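Local atomic coordinates of techylectin-5A (Tachypleus tridentatus, PDB entry 1JC9), a protein that agglutinates bacteria and human erythrocytes as a secreted horseshoe crab lectin of innate immunity, recognising acetyl groups on the surfaces of the cells it binds. Residues A[87-92]-A[140-145]; A[103-108]-A[114-119]; A[218-223]-A[246-251]. One frame throughout, in Å; residues are numbered along the deposited sequence.

Contact 1: residues A[87-92]-A[140-145]; sequences GGWTVI and MIRFDL
The indole of W89 is packed tightly against the aliphatic part of R142. CB of R142 lies 3.5 Å from CZ3 of W89, and CD of R142 stands over one face of the six-membered ring, 4.1 Å from its centroid, in a CH-pi contact. An extended arginine suits this place: with CG anti to the backbone N (chi1 172°), its methylenes pass over the ring nearly at right angles to the indole, and the guanidinium is carried on to D144. There NE and NH2 of R142 both grip OD1 of D144, each at 2.9 Å. D144 OD2 has a further salt bridge to K258, while W89 NE1 is satisfied by the carbonyl of T84. The two strands belong to the twisted antiparallel sheet of the fibrinogen C-terminal domain, but they are not neighbours: strand 250-261 pairs with both, and the axes of the short segments 89-92 and 140-145 approach to 8.9 Å at 66°. G88, with its positive phi, and W89 form a G1 bulge opposite D81 where strand 89-95 begins. Beyond the indole the packing slackens. SD of M140, at the partly exposed end, approaches the ring obliquely as a Met-aromatic contact, 4.2 Å from CH2 of W89. On the buried side, the branched chains of I92 and I141 meet merely through their terminal methyls, CD1 to CD1 at 4.4 Å.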
loop_
_atom_site.group_PDB
_atom_site.type_symbol
_atom_site.label_atom_id
_atom_site.label_comp_id
_atom_site.label_asym_id
_atom_site.label_seq_id
_atom_site.Cartn_x
_atom_site.Cartn_y
_atom_site.Cartn_z
ATOM N N GLY A 87 -2.391 11.964 -13.207
ATOM C CA GLY A 87 -3.433 11.884 -12.199
ATOM C C GLY A 87 -4.350 10.681 -12.332
ATOM O O GLY A 87 -4.074 9.745 -13.085
ATOM N N GLY A 88 -5.443 10.707 -11.576
ATOM C CA GLY A 88 -6.402 9.618 -11.617
ATOM C C GLY A 88 -6.037 8.463 -10.708
ATOM O O GLY A 88 -6.627 7.382 -10.810
ATOM N N TRP A 89 -5.075 8.685 -9.813
ATOM C CA TRP A 89 -4.631 7.640 -8.891
ATOM C C TRP A 89 -5.430 7.620 -7.599
ATOM O O TRP A 89 -5.666 8.665 -6.989
ATOM C CB TRP A 89 -3.151 7.820 -8.523
ATOM C CG TRP A 89 -2.186 7.781 -9.667
ATOM C CD1 TRP A 89 -1.690 8.853 -10.361
ATOM C CD2 TRP A 89 -1.566 6.615 -10.232
ATOM N NE1 TRP A 89 -0.799 8.425 -11.319
ATOM C CE2 TRP A 89 -0.705 7.058 -11.263
ATOM C CE3 TRP A 89 -1.653 5.241 -9.966
ATOM C CZ2 TRP A 89 0.068 6.171 -12.030
ATOM C CZ3 TRP A 89 -0.885 4.359 -10.731
ATOM C CH2 TRP A 89 -0.037 4.831 -11.749
ATOM N N THR A 90 -5.852 6.431 -7.181
ATOM C CA THR A 90 -6.585 6.294 -5.928
ATOM C C THR A 90 -5.533 5.829 -4.934
ATOM O O THR A 90 -4.939 4.767 -5.107
ATOM C CB THR A 90 -7.702 5.232 -6.023
ATOM O OG1 THR A 90 -8.618 5.600 -7.058
ATOM C CG2 THR A 90 -8.457 5.125 -4.705
ATOM N N VAL A 91 -5.283 6.628 -3.905
ATOM C CA VAL A 91 -4.266 6.275 -2.925
ATOM C C VAL A 91 -4.819 5.279 -1.916
ATOM O O VAL A 91 -5.905 5.481 -1.374
ATOM C CB VAL A 91 -3.745 7.538 -2.198
ATOM C CG1 VAL A 91 -2.633 7.167 -1.226
ATOM C CG2 VAL A 91 -3.236 8.551 -3.224
ATOM N N ILE A 92 -4.075 4.201 -1.672
ATOM C CA ILE A 92 -4.524 3.186 -0.729
ATOM C C ILE A 92 -3.662 3.096 0.525
ATOM O O ILE A 92 -4.031 2.412 1.479
ATOM C CB ILE A 92 -4.594 1.779 -1.390
ATOM C CG1 ILE A 92 -3.197 1.305 -1.790
ATOM C CG2 ILE A 92 -5.515 1.819 -2.607
ATOM C CD1 ILE A 92 -3.170 -0.123 -2.334
ATOM N N MET A 140 -3.218 -1.221 -12.008
ATOM C CA MET A 140 -1.775 -1.323 -11.863
ATOM C C MET A 140 -1.527 -0.566 -10.563
ATOM O O MET A 140 -2.300 0.330 -10.210
ATOM C CB MET A 140 -1.029 -0.652 -13.024
ATOM C CG MET A 140 -1.289 0.833 -13.205
ATOM S SD MET A 140 -0.169 1.553 -14.443
ATOM C CE MET A 140 -0.494 0.501 -15.848
ATOM N N ILE A 141 -0.490 -0.941 -9.828
ATOM C CA ILE A 141 -0.191 -0.252 -8.585
ATOM C C ILE A 141 1.121 0.496 -8.742
ATOM O O ILE A 141 2.058 0.007 -9.367
ATOM C CB ILE A 141 -0.093 -1.237 -7.381
ATOM C CG1 ILE A 141 0.248 -0.461 -6.107
ATOM C CG2 ILE A 141 0.960 -2.301 -7.641
ATOM C CD1 ILE A 141 0.183 -1.295 -4.846
ATOM N N ARG A 142 1.175 1.702 -8.195
ATOM C CA ARG A 142 2.391 2.495 -8.266
ATOM C C ARG A 142 2.893 2.812 -6.863
ATOM O O ARG A 142 2.110 3.182 -5.990
ATOM C CB ARG A 142 2.135 3.800 -9.032
ATOM C CG ARG A 142 3.312 4.766 -8.994
ATOM C CD ARG A 142 3.107 6.005 -9.878
ATOM N NE ARG A 142 4.156 6.988 -9.610
ATOM C CZ ARG A 142 5.001 7.462 -10.518
ATOM N NH1 ARG A 142 4.930 7.056 -11.778
ATOM N NH2 ARG A 142 5.932 8.333 -10.157
ATOM N N PHE A 143 4.196 2.641 -6.651
ATOM C CA PHE A 143 4.820 2.951 -5.369
ATOM C C PHE A 143 5.646 4.221 -5.554
ATOM O O PHE A 143 6.498 4.281 -6.435
ATOM C CB PHE A 143 5.780 1.841 -4.909
ATOM C CG PHE A 143 5.103 0.556 -4.504
ATOM C CD1 PHE A 143 4.776 -0.409 -5.454
ATOM C CD2 PHE A 143 4.824 0.298 -3.163
ATOM C CE1 PHE A 143 4.186 -1.615 -5.076
ATOM C CE2 PHE A 143 4.233 -0.902 -2.776
ATOM C CZ PHE A 143 3.915 -1.860 -3.734
ATOM N N ASP A 144 5.383 5.243 -4.745
ATOM C CA ASP A 144 6.159 6.470 -4.811
ATOM C C ASP A 144 6.965 6.540 -3.522
ATOM O O ASP A 144 6.400 6.586 -2.429
ATOM C CB ASP A 144 5.248 7.693 -4.957
ATOM C CG ASP A 144 4.780 7.894 -6.387
ATOM O OD1 ASP A 144 5.633 7.865 -7.297
ATOM O OD2 ASP A 144 3.569 8.081 -6.611
ATOM N N LEU A 145 8.287 6.540 -3.661
ATOM C CA LEU A 145 9.191 6.558 -2.514
ATOM C C LEU A 145 10.094 7.792 -2.498
ATOM O O LEU A 145 10.533 8.272 -3.546
ATOM C CB LEU A 145 10.067 5.301 -2.548
ATOM C CG LEU A 145 9.373 4.014 -3.009
ATOM C CD1 LEU A 145 10.418 2.958 -3.331
ATOM C CD2 LEU A 145 8.416 3.522 -1.925
#

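Contact 2: residues A[103-108]-A[114-119]; sequences DYFYKP and LGFGNI
F116 turns its ring edge toward the faces of two consecutive aromatic residues, Y104 and F105, and offers one of its own faces to K107. Against F105 the planes stand 70° apart with the centroids at 5.0 Å. CE1 of F116 sits above the centre of the F105 ring, and CZ of F116 comes 3.8 Å from CD2 of F105. The Y104 pair is also edge-to-face, nearly perpendicular at 86° but wider, and the two side chains run past each other in opposite directions. F116 has CG between its backbone N and carbonyl carbon (chi1 56°), a setting that projects the ring across the gap to the other segment. Y104, F105 and F116 form an aromatic cluster at the surface of the fibrinogen-like domain, joining the segments on either end of the short helix 109-114: the type I turn from D103 to Y106 and P108 at the N-cap precede it, and G115, with positive phi, leaves it. Y112 of that helix adds another edge-to-face partner for F116 and hydrogen-bonds the carbonyl of F105, whose ring also has a cation-pi partner in R95. K107 lays its long aliphatic chain over F116. Its CD stands 3.8 Å from the ring centroid, almost on the normal, and its CE is 3.7 Å from CD1 of F116. The chain then bends, leaving NZ 5.5 Å from the same centroid, at most a weak cation-pi attraction. G117, whose positive phi suits glycine, lets OH of Y104 approach its CA to 3.3 Å, at the edge of the Y104 ring.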
loop_
_atom_site.group_PDB
_atom_site.type_symbol
_atom_site.label_atom_id
_atom_site.label_comp_id
_atom_site.label_asym_id
_atom_site.label_seq_id
_atom_site.Cartn_x
_atom_site.Cartn_y
_atom_site.Cartn_z
ATOM N N ASP A 103 5.086 3.343 15.914
ATOM C CA ASP A 103 4.514 2.001 15.837
ATOM C C ASP A 103 3.012 2.051 15.537
ATOM O O ASP A 103 2.263 1.138 15.881
ATOM C CB ASP A 103 4.767 1.251 17.152
ATOM C CG ASP A 103 4.020 1.858 18.329
ATOM O OD1 ASP A 103 3.766 3.083 18.318
ATOM O OD2 ASP A 103 3.697 1.111 19.276
ATOM N N TYR A 104 2.590 3.122 14.875
ATOM C CA TYR A 104 1.193 3.328 14.518
ATOM C C TYR A 104 0.611 2.237 13.610
ATOM O O TYR A 104 -0.579 1.916 13.699
ATOM C CB TYR A 104 1.047 4.692 13.845
ATOM C CG TYR A 104 -0.374 5.078 13.525
ATOM C CD1 TYR A 104 -1.337 5.172 14.531
ATOM C CD2 TYR A 104 -0.751 5.381 12.219
ATOM C CE1 TYR A 104 -2.645 5.561 14.241
ATOM C CE2 TYR A 104 -2.051 5.771 11.917
ATOM C CZ TYR A 104 -2.991 5.862 12.929
ATOM O OH TYR A 104 -4.268 6.270 12.628
ATOM N N PHE A 105 1.443 1.671 12.740
ATOM C CA PHE A 105 0.986 0.626 11.827
ATOM C C PHE A 105 1.150 -0.783 12.383
ATOM O O PHE A 105 0.923 -1.771 11.681
ATOM C CB PHE A 105 1.708 0.749 10.482
ATOM C CG PHE A 105 1.089 1.762 9.562
ATOM C CD1 PHE A 105 0.977 3.096 9.946
ATOM C CD2 PHE A 105 0.578 1.376 8.329
ATOM C CE1 PHE A 105 0.360 4.030 9.115
ATOM C CE2 PHE A 105 -0.040 2.304 7.490
ATOM C CZ PHE A 105 -0.151 3.634 7.887
ATOM N N TYR A 106 1.541 -0.866 13.651
ATOM C CA TYR A 106 1.720 -2.143 14.327
ATOM C C TYR A 106 0.347 -2.529 14.878
ATOM O O TYR A 106 0.122 -2.483 16.085
ATOM C CB TYR A 106 2.725 -1.974 15.470
ATOM C CG TYR A 106 3.139 -3.261 16.142
ATOM C CD1 TYR A 106 3.865 -4.226 15.451
ATOM C CD2 TYR A 106 2.814 -3.511 17.475
ATOM C CE1 TYR A 106 4.262 -5.408 16.067
ATOM C CE2 TYR A 106 3.206 -4.698 18.102
ATOM C CZ TYR A 106 3.929 -5.639 17.387
ATOM O OH TYR A 106 4.310 -6.820 17.982
ATOM N N LYS A 107 -0.573 -2.898 13.988
ATOM C CA LYS A 107 -1.931 -3.250 14.397
ATOM C C LYS A 107 -2.346 -4.653 13.979
ATOM O O LYS A 107 -1.752 -5.241 13.084
ATOM C CB LYS A 107 -2.929 -2.242 13.815
ATOM C CG LYS A 107 -2.717 -0.800 14.259
ATOM C CD LYS A 107 -3.926 0.050 13.897
ATOM C CE LYS A 107 -3.699 1.529 14.183
ATOM N NZ LYS A 107 -3.265 1.759 15.587
ATOM N N PRO A 108 -3.392 -5.202 14.620
ATOM C CA PRO A 108 -3.904 -6.544 14.326
ATOM C C PRO A 108 -4.758 -6.660 13.064
ATOM O O PRO A 108 -5.105 -5.663 12.432
ATOM C CB PRO A 108 -4.697 -6.886 15.581
ATOM C CG PRO A 108 -5.276 -5.559 15.945
ATOM C CD PRO A 108 -4.084 -4.631 15.791
ATOM N N LEU A 114 -10.383 -3.538 8.183
ATOM C CA LEU A 114 -11.267 -2.382 8.070
ATOM C C LEU A 114 -10.591 -1.078 7.648
ATOM O O LEU A 114 -11.253 -0.177 7.124
ATOM C CB LEU A 114 -11.998 -2.160 9.400
ATOM C CG LEU A 114 -12.914 -3.298 9.869
ATOM C CD1 LEU A 114 -13.448 -2.983 11.255
ATOM C CD2 LEU A 114 -14.053 -3.491 8.872
ATOM N N GLY A 115 -9.285 -0.971 7.878
ATOM C CA GLY A 115 -8.576 0.243 7.522
ATOM C C GLY A 115 -8.452 1.159 8.725
ATOM O O GLY A 115 -9.227 1.052 9.677
ATOM N N PHE A 116 -7.472 2.052 8.695
ATOM C CA PHE A 116 -7.265 2.979 9.797
ATOM C C PHE A 116 -6.465 4.191 9.334
ATOM O O PHE A 116 -5.785 4.136 8.308
ATOM C CB PHE A 116 -6.551 2.263 10.957
ATOM C CG PHE A 116 -5.244 1.619 10.575
ATOM C CD1 PHE A 116 -4.059 2.349 10.592
ATOM C CD2 PHE A 116 -5.194 0.278 10.207
ATOM C CE1 PHE A 116 -2.844 1.756 10.251
ATOM C CE2 PHE A 116 -3.982 -0.328 9.862
ATOM C CZ PHE A 116 -2.804 0.415 9.886
ATOM N N GLY A 117 -6.568 5.288 10.082
ATOM C CA GLY A 117 -5.847 6.497 9.735
ATOM C C GLY A 117 -6.684 7.491 8.950
ATOM O O GLY A 117 -7.820 7.200 8.572
ATOM N N ASN A 118 -6.113 8.667 8.706
ATOM C CA ASN A 118 -6.777 9.738 7.966
ATOM C C ASN A 118 -6.256 9.755 6.530
ATOM O O ASN A 118 -5.048 9.853 6.306
ATOM C CB ASN A 118 -6.482 11.082 8.644
ATOM C CG ASN A 118 -7.207 12.241 7.991
ATOM O OD1 ASN A 118 -7.056 12.500 6.795
ATOM N ND2 ASN A 118 -8.000 12.955 8.783
ATOM N N ILE A 119 -7.161 9.675 5.558
ATOM C CA ILE A 119 -6.760 9.649 4.151
ATOM C C ILE A 119 -5.926 10.843 3.682
ATOM O O ILE A 119 -5.361 10.813 2.588
ATOM C CB ILE A 119 -7.981 9.509 3.217
ATOM C CG1 ILE A 119 -8.932 10.686 3.419
ATOM C CG2 ILE A 119 -8.688 8.187 3.483
ATOM C CD1 ILE A 119 -10.029 10.749 2.393
#

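Contact 3: residues A[218-223]-A[246-251]; sequences RCHESN and KGYHYS. With NAG (2-acetamido-2-deoxy-beta-D-glucopyranose), chain B.
Y248 and H220 meet around the acetamido group of a bound N-acetylglucosamine, in the acetyl-recognition pocket of this fibrinogen-like lectin. Their rings approach obliquely, planes 78° apart, with CE1 of H220 3.6 Å from CE1 of Y248. CG of H220 lies between its backbone N and carbonyl carbon (chi1 77°), which turns the imidazole toward tyrosine and sugar. The acetyl methyl C8 of NAG lies over one face of each ring, 3.6 Å from NE2 of H220, a flat aromatic seat for a small methyl group. The acetyl oxygen is held by backbone instead: O7 of NAG accepts from N of C219, after a cis peptide, at 2.7 Å and from N of H220 at 2.9 Å. The hydroxyl of Y248 accepts from O1 of NAG at 2.7 Å and donates to O of H220 at 2.6 Å, in the carbonyl plane. Y236 OH and R186 NH2 also bond the sugar. Farther out, the disulfide to C206 tethers C219, and E221 makes a salt bridge with R243. A backbone hydrogen bond ties Y248 to A237, and the carbonyl of A237 takes the bond from NE2 of H220, which probably limits rotation of the imidazole. N223 bonds through ND2 to the carbonyls of Y210 and G239, and its CB sits 3.6 Å above the centre of the imidazole face opposite C8 of the sugar.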
loop_
_atom_site.group_PDB
_atom_site.type_symbol
_atom_site.label_atom_id
_atom_site.label_comp_id
_atom_site.label_asym_id
_atom_site.label_seq_id
_atom_site.Cartn_x
_atom_site.Cartn_y
_atom_site.Cartn_z
ATOM N N ARG A 218 9.552 -14.693 3.509
ATOM C CA ARG A 218 10.587 -15.245 4.386
ATOM C C ARG A 218 11.774 -14.294 4.599
ATOM O O ARG A 218 12.916 -14.719 4.437
ATOM C CB ARG A 218 11.153 -16.531 3.786
ATOM C CG ARG A 218 10.258 -17.745 3.790
ATOM C CD ARG A 218 10.834 -18.769 2.813
ATOM N NE ARG A 218 10.497 -20.150 3.153
ATOM C CZ ARG A 218 11.017 -20.814 4.183
ATOM N NH1 ARG A 218 11.902 -20.227 4.982
ATOM N NH2 ARG A 218 10.658 -22.070 4.411
ATOM N N CYS A 219 11.548 -13.036 4.977
ATOM C CA CYS A 219 10.234 -12.471 5.229
ATOM C C CYS A 219 9.843 -11.378 4.232
ATOM O O CYS A 219 8.687 -11.317 3.797
ATOM C CB CYS A 219 10.193 -11.889 6.637
ATOM S SG CYS A 219 10.116 -13.104 7.992
ATOM N N HIS A 220 10.793 -10.512 3.872
ATOM C CA HIS A 220 10.476 -9.427 2.942
ATOM C C HIS A 220 11.665 -8.745 2.283
ATOM O O HIS A 220 12.817 -8.927 2.682
ATOM C CB HIS A 220 9.677 -8.340 3.668
ATOM C CG HIS A 220 10.517 -7.462 4.543
ATOM N ND1 HIS A 220 11.420 -6.550 4.034
ATOM C CD2 HIS A 220 10.618 -7.379 5.891
ATOM C CE1 HIS A 220 12.039 -5.943 5.031
ATOM N NE2 HIS A 220 11.572 -6.428 6.168
ATOM N N GLU A 221 11.348 -7.944 1.268
ATOM C CA GLU A 221 12.323 -7.134 0.555
ATOM C C GLU A 221 11.762 -5.711 0.619
ATOM O O GLU A 221 12.480 -4.736 0.404
ATOM C CB GLU A 221 12.491 -7.594 -0.894
ATOM C CG GLU A 221 13.084 -8.991 -1.017
ATOM C CD GLU A 221 13.821 -9.206 -2.326
ATOM O OE1 GLU A 221 13.225 -8.993 -3.402
ATOM O OE2 GLU A 221 15.008 -9.590 -2.276
ATOM N N SER A 222 10.465 -5.608 0.913
ATOM C CA SER A 222 9.791 -4.313 1.081
ATOM C C SER A 222 8.926 -4.447 2.336
ATOM O O SER A 222 8.328 -5.495 2.569
ATOM C CB SER A 222 8.939 -3.951 -0.146
ATOM O OG SER A 222 7.992 -4.952 -0.462
ATOM N N ASN A 223 8.864 -3.392 3.144
ATOM C CA ASN A 223 8.118 -3.441 4.403
ATOM C C ASN A 223 7.521 -2.067 4.702
ATOM O O ASN A 223 7.722 -1.513 5.780
ATOM C CB ASN A 223 9.097 -3.867 5.516
ATOM C CG ASN A 223 8.408 -4.220 6.821
ATOM O OD1 ASN A 223 7.441 -4.980 6.844
ATOM N ND2 ASN A 223 8.925 -3.691 7.921
ATOM N N LYS A 246 17.415 1.305 -0.833
ATOM C CA LYS A 246 18.175 1.704 0.352
ATOM C C LYS A 246 18.641 0.592 1.297
ATOM O O LYS A 246 19.165 0.882 2.373
ATOM C CB LYS A 246 17.364 2.723 1.153
ATOM C CG LYS A 246 17.049 4.010 0.405
ATOM C CD LYS A 246 18.307 4.835 0.190
ATOM C CE LYS A 246 17.979 6.226 -0.330
ATOM N NZ LYS A 246 19.204 7.065 -0.471
ATOM N N GLY A 247 18.458 -0.667 0.913
ATOM C CA GLY A 247 18.883 -1.762 1.773
ATOM C C GLY A 247 17.924 -2.097 2.909
ATOM O O GLY A 247 16.722 -1.825 2.826
ATOM N N TYR A 248 18.451 -2.687 3.978
ATOM C CA TYR A 248 17.630 -3.063 5.129
ATOM C C TYR A 248 17.821 -2.195 6.373
ATOM O O TYR A 248 17.287 -2.516 7.436
ATOM C CB TYR A 248 17.889 -4.519 5.513
ATOM C CG TYR A 248 17.232 -5.540 4.613
ATOM C CD1 TYR A 248 15.870 -5.460 4.318
ATOM C CD2 TYR A 248 17.955 -6.624 4.111
ATOM C CE1 TYR A 248 15.243 -6.433 3.556
ATOM C CE2 TYR A 248 17.337 -7.605 3.349
ATOM C CZ TYR A 248 15.977 -7.504 3.078
ATOM O OH TYR A 248 15.346 -8.486 2.357
ATOM N N HIS A 249 18.571 -1.103 6.253
ATOM C CA HIS A 249 18.810 -0.232 7.402
ATOM C C HIS A 249 18.443 1.224 7.141
ATOM O O HIS A 249 19.091 2.138 7.655
ATOM C CB HIS A 249 20.279 -0.328 7.830
ATOM C CG HIS A 249 20.626 -1.616 8.507
ATOM N ND1 HIS A 249 20.422 -1.828 9.855
ATOM C CD2 HIS A 249 21.141 -2.771 8.019
ATOM C CE1 HIS A 249 20.797 -3.057 10.167
ATOM N NE2 HIS A 249 21.236 -3.650 9.070
ATOM N N TYR A 250 17.399 1.437 6.347
ATOM C CA TYR A 250 16.960 2.787 6.023
ATOM C C TYR A 250 15.436 2.827 5.904
ATOM O O TYR A 250 14.851 2.247 4.981
ATOM C CB TYR A 250 17.613 3.249 4.714
ATOM C CG TYR A 250 17.490 4.735 4.451
ATOM C CD1 TYR A 250 16.288 5.292 4.021
ATOM C CD2 TYR A 250 18.576 5.588 4.659
ATOM C CE1 TYR A 250 16.167 6.660 3.804
ATOM C CE2 TYR A 250 18.467 6.961 4.447
ATOM C CZ TYR A 250 17.260 7.491 4.021
ATOM O OH TYR A 250 17.141 8.850 3.826
ATOM N N SER A 251 14.806 3.514 6.851
ATOM C CA SER A 251 13.357 3.647 6.891
ATOM C C SER A 251 12.952 4.910 6.132
ATOM O O SER A 251 13.158 6.028 6.619
ATOM C CB SER A 251 12.891 3.733 8.349
ATOM O OG SER A 251 11.479 3.772 8.452
HETATM C C1 NAG B . 16.307 -11.963 3.266
HETATM C C2 NAG B . 15.718 -12.090 4.749
HETATM C C3 NAG B . 16.724 -12.952 5.603
HETATM C C4 NAG B . 16.755 -14.319 4.957
HETATM C C5 NAG B . 17.272 -14.158 3.482
HETATM C C6 NAG B . 17.305 -15.499 2.743
HETATM C C7 NAG B . 14.312 -10.306 5.572
HETATM C C8 NAG B . 14.089 -8.951 6.169
HETATM N N2 NAG B . 15.600 -10.745 5.335
HETATM O O1 NAG B . 15.454 -11.179 2.373
HETATM O O3 NAG B . 16.251 -13.111 6.940
HETATM O O4 NAG B . 17.668 -15.198 5.706
HETATM O O5 NAG B . 16.426 -13.280 2.676
HETATM O O6 NAG B . 17.799 -15.136 1.416
HETATM O O7 NAG B . 13.298 -10.998 5.306
#

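How the contacts relate
Following the chain, contact 1 opens at the start of strand 89-95 and joins it to strand 139-146, closing a loop of 47 intervening residues. Contact 2 is nested inside that loop, where it draws together the segments that flank helix 109-114, on the far side of the chain's centre from contact 1. Contact 3 follows in series: segment 218-223 meets 246-251 after an excursion of 22 residues, bringing a loop against the turn between helix 243-246 and strand 250-261. That strand pairs with both strands of contact 1 and so connects pocket and sheet. The centres of the contacts lie about 19 to 20 Å apart, and no two contacts touch.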